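D-threo-3-hydroxyaspartate dehydratase (Delftia, PDB 3WQE) uses pyridoxal 5'-phosphate and a divalent metal ion to deaminate D-threo-3-hydroxyaspartate to oxaloacetate and ammonium, and also acts on D-serine. Local coordinates at residues Gly177-His182 and Ala204-Ala209. Numbering follows the deposited sequence.
With PLP (pyridoxal-5'-phosphate), chain F; 2TL (D-allothreonine), chain H.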
ATOM      1  N   GLY B 177       3.085 -31.142  14.341  1.00 12.81           N
ATOM      2  CA  GLY B 177       1.825 -31.438  13.648  1.00 13.53           C
ATOM      3  C   GLY B 177       1.967 -31.673  12.161  1.00 13.72           C
ATOM      4  O   GLY B 177       0.998 -32.107  11.518  1.00 14.23           O
ATOM      5  N   GLY B 178       3.134 -31.332  11.613  1.00 13.76           N
ATOM      6  CA  GLY B 178       3.246 -31.415  10.176  1.00 13.51           C
ATOM      7  C   GLY B 178       4.416 -30.620   9.632  1.00 12.67           C
ATOM      8  O   GLY B 178       5.217 -30.073  10.350  1.00 12.62           O
ATOM      9  N   VAL B 179       4.451 -30.611   8.279  1.00 11.49           N
ATOM     10  CA  VAL B 179       5.442 -29.800   7.514  1.00 11.53           C
ATOM     11  C   VAL B 179       4.653 -29.027   6.480  1.00 11.95           C
ATOM     12  O   VAL B 179       3.573 -29.400   6.031  1.00 12.82           O
ATOM     13  CB  VAL B 179       6.504 -30.646   6.793  1.00 11.89           C
ATOM     14  CG1 VAL B 179       7.526 -31.202   7.831  1.00 12.21           C
ATOM     15  CG2 VAL B 179       5.883 -31.863   6.015  1.00 12.65           C
ATOM     16  N   LEU B 180       5.194 -27.865   6.104  1.00 11.00           N
ATOM     17  CA  LEU B 180       4.547 -27.053   5.049  1.00 11.50           C
ATOM     18  C   LEU B 180       5.584 -26.432   4.190  1.00 12.01           C
ATOM     19  O   LEU B 180       6.760 -26.199   4.622  1.00 11.86           O
ATOM     20  CB  LEU B 180       3.621 -25.944   5.606  1.00 11.67           C
ATOM     21  CG  LEU B 180       4.332 -24.703   6.200  1.00 11.47           C
ATOM     22  CD1 LEU B 180       3.306 -23.550   6.265  1.00 13.22           C
ATOM     23  CD2 LEU B 180       4.911 -24.977   7.593  1.00 12.85           C
ATOM     24  N   THR B 181       5.243 -26.164   2.939  1.00 11.62           N
ATOM     25  CA  THR B 181       6.125 -25.417   2.010  1.00 11.68           C
ATOM     26  C   THR B 181       5.329 -24.489   1.179  1.00 12.84           C
ATOM     27  O   THR B 181       4.123 -24.781   0.950  1.00 13.23           O
ATOM     28  CB  THR B 181       7.003 -26.360   1.152  1.00 14.01           C
ATOM     29  OG1 THR B 181       8.076 -25.636   0.535  1.00 14.61           O
ATOM     30  CG2 THR B 181       6.149 -27.091   0.072  1.00 14.61           C
ATOM     31  N   HIS B 182       5.981 -23.445   0.607  1.00 13.37           N
ATOM     32  CA  HIS B 182       5.315 -22.575  -0.341  1.00 13.97           C
ATOM     33  C   HIS B 182       6.259 -22.347  -1.475  1.00 15.43           C
ATOM     34  O   HIS B 182       7.362 -21.769  -1.274  1.00 17.58           O
ATOM     35  CB  HIS B 182       5.053 -21.222   0.340  1.00 14.30           C
ATOM     36  CG  HIS B 182       4.598 -20.181  -0.619  1.00 17.90           C
ATOM     37  ND1 HIS B 182       3.406 -20.213  -1.310  1.00 16.70           N
ATOM     38  CD2 HIS B 182       5.239 -18.947  -0.940  1.00 17.57           C
ATOM     39  CE1 HIS B 182       3.284 -18.999  -2.062  1.00 17.48           C
ATOM     40  NE2 HIS B 182       4.401 -18.288  -1.861  1.00 18.43           N
ATOM     41  N   ALA B 204       7.156 -33.126  -3.978  1.00 18.80           N
ATOM     42  CA  ALA B 204       8.195 -34.144  -3.656  1.00 19.43           C
ATOM     43  C   ALA B 204       9.018 -33.708  -2.456  1.00 19.14           C
ATOM     44  O   ALA B 204       9.359 -34.524  -1.608  1.00 20.60           O
ATOM     45  CB  ALA B 204       9.091 -34.403  -4.864  1.00 21.66           C
ATOM     46  N   GLY B 205       9.285 -32.427  -2.420  1.00 18.73           N
ATOM     47  CA  GLY B 205      10.242 -31.986  -1.339  1.00 18.54           C
ATOM     48  C   GLY B 205       9.494 -31.914  -0.040  1.00 17.05           C
ATOM     49  O   GLY B 205      10.083 -32.299   0.993  1.00 16.33           O
ATOM     50  N   CYS B 206       8.245 -31.488  -0.038  1.00 16.22           N
ATOM     51  CA  CYS B 206       7.547 -31.438   1.240  1.00 14.70           C
ATOM     52  C   CYS B 206       7.315 -32.873   1.790  1.00 14.79           C
ATOM     53  O   CYS B 206       7.447 -33.167   3.016  1.00 14.33           O
ATOM     54  CB  CYS B 206       6.208 -30.695   1.143  1.00 15.64           C
ATOM     55  SG  CYS B 206       5.747 -29.948   2.706  1.00 15.81           S
ATOM     56  N   VAL B 207       6.886 -33.807   0.880  1.00 15.67           N
ATOM     57  CA  VAL B 207       6.701 -35.225   1.322  1.00 16.41           C
ATOM     58  C   VAL B 207       8.030 -35.809   1.780  1.00 16.21           C
ATOM     59  O   VAL B 207       8.067 -36.549   2.774  1.00 16.33           O
ATOM     60  CB  VAL B 207       6.083 -36.012   0.129  1.00 18.32           C
ATOM     61  CG1 VAL B 207       6.027 -37.477   0.554  1.00 19.65           C
ATOM     62  CG2 VAL B 207       4.627 -35.510  -0.020  1.00 19.14           C
ATOM     63  N   GLN B 208       9.087 -35.483   1.036  1.00 16.00           N
ATOM     64  CA  GLN B 208      10.454 -35.959   1.467  1.00 16.45           C
ATOM     65  C   GLN B 208      10.750 -35.585   2.925  1.00 14.37           C
ATOM     66  O   GLN B 208      11.258 -36.450   3.705  1.00 13.81           O
ATOM     67  CB  GLN B 208      11.502 -35.363   0.535  1.00 18.28           C
ATOM     68  CG  GLN B 208      12.915 -35.804   0.877  1.00 20.35           C
ATOM     69  CD  GLN B 208      13.945 -35.054   0.027  1.00 25.84           C
ATOM     70  OE1 GLN B 208      13.553 -34.201  -0.786  1.00 30.06           O
ATOM     71  NE2 GLN B 208      15.184 -35.336   0.208  1.00 29.27           N
ATOM     72  N   ALA B 209      10.489 -34.295   3.249  1.00 13.55           N
ATOM     73  CA  ALA B 209      10.724 -33.843   4.658  1.00 12.64           C
ATOM     74  C   ALA B 209       9.870 -34.645   5.623  1.00 13.19           C
ATOM     75  O   ALA B 209      10.370 -35.109   6.662  1.00 13.04           O
ATOM     76  CB  ALA B 209      10.459 -32.331   4.817  1.00 12.34           C
TER
HETATM   77  N1  PLP F 401       1.198 -20.086   1.844  1.00 13.57           N
HETATM   78  C2  PLP F 401       2.151 -19.221   2.208  1.00 13.12           C
HETATM   79  C2A PLP F 401       3.031 -19.556   3.401  1.00 13.64           C
HETATM   80  C3  PLP F 401       2.452 -18.029   1.461  1.00 16.38           C
HETATM   81  O3  PLP F 401       3.423 -17.177   1.853  1.00 17.31           O
HETATM   82  C4  PLP F 401       1.561 -17.683   0.433  1.00 13.82           C
HETATM   83  C4A PLP F 401       1.733 -16.527  -0.426  1.00 16.81           C
HETATM   84  C5  PLP F 401       0.503 -18.627   0.118  1.00 13.29           C
HETATM   85  C6  PLP F 401       0.391 -19.831   0.874  1.00 13.92           C
HETATM   86  C5A PLP F 401      -0.549 -18.284  -0.970  1.00 13.46           C
HETATM   87  O4P PLP F 401       0.007 -18.195  -2.274  1.00 14.34           O
HETATM   88  P   PLP F 401      -0.920 -17.522  -3.397  1.00 15.69           P
HETATM   89  O1P PLP F 401      -2.123 -18.456  -3.438  1.00 18.50           O
HETATM   90  O2P PLP F 401       0.004 -17.678  -4.563  1.00 15.10           O
HETATM   91  O3P PLP F 401      -1.252 -16.134  -2.951  1.00 18.91           O
HETATM   92  N   2TL H 403       3.020 -15.744  -0.237  1.00 17.41           N
HETATM   93  CA  2TL H 403       3.246 -14.538  -1.120  1.00 15.69           C
HETATM   94  CB  2TL H 403       4.381 -14.955  -2.087  1.00 18.98           C
HETATM   95  OG1 2TL H 403       3.936 -15.794  -3.106  1.00 27.69           O
HETATM   96  CG2 2TL H 403       5.639 -15.475  -1.578  1.00 18.44           C
HETATM   97  C   2TL H 403       3.786 -13.491  -0.152  1.00 16.45           C
HETATM   98  O   2TL H 403       4.183 -13.904   0.938  1.00 17.42           O
HETATM   99  OXT 2TL H 403       3.703 -12.371  -0.553  1.00 14.97           O
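Val-179 and Thr-181 meet Cys-206 and Ala-209 in a buried apolar strand-helix contact of the TIM-type barrel, as expected for an alanine racemase-like N-terminal domain. Strand 175-180 runs parallel to its neighbours 140-146 and 222-225, and helix 192-215, which follows it in sequence, turns back over its outer side. The axes of the short segments 177-180 and 204-209 come within 8.2 Å and run roughly antiparallel, at 148°.

Cys-206 sits in the middle. A chi1 of -152°, roughly anti to N, lays Cys-206 SG against the strand backbone, 3.8 Å from Leu-180 C. On one side of it, Val-179 reaches toward the helix with CG2, 3.8 Å from Cys-206 SG; the same methyl also lies against the helix backbone at Cys-206 O. Val-179 CG1, the other branch, makes a looser contact at 4.4 Å with Ala-209 CB. On the other side comes Thr-181, whose methyl CG2 packs 3.8 Å from Cys-206 CB.

The two branches of Thr-181 divide the work: while CG2 faces the helix, the buried hydroxyl OG1 is satisfied by Ile-145 O and Thr-147 OG1. Leu-180 points the opposite way, into the barrel interior, where it touches Trp-142 and Glu-144.

Beyond the packed part, the chain carries straight on into the active site. His-182 lays one ring face over the pyridine ring of the cofactor, with PLP C3 3.5 Å above the imidazole plane and over its centre. Its ND1 bonds to Gly-226 O, which helps fix the rotation of the ring. At the far edge, in the ring plane, His-182 NE2 shares a 2.8 Å hydrogen bond with OG1 of D-allothreonine.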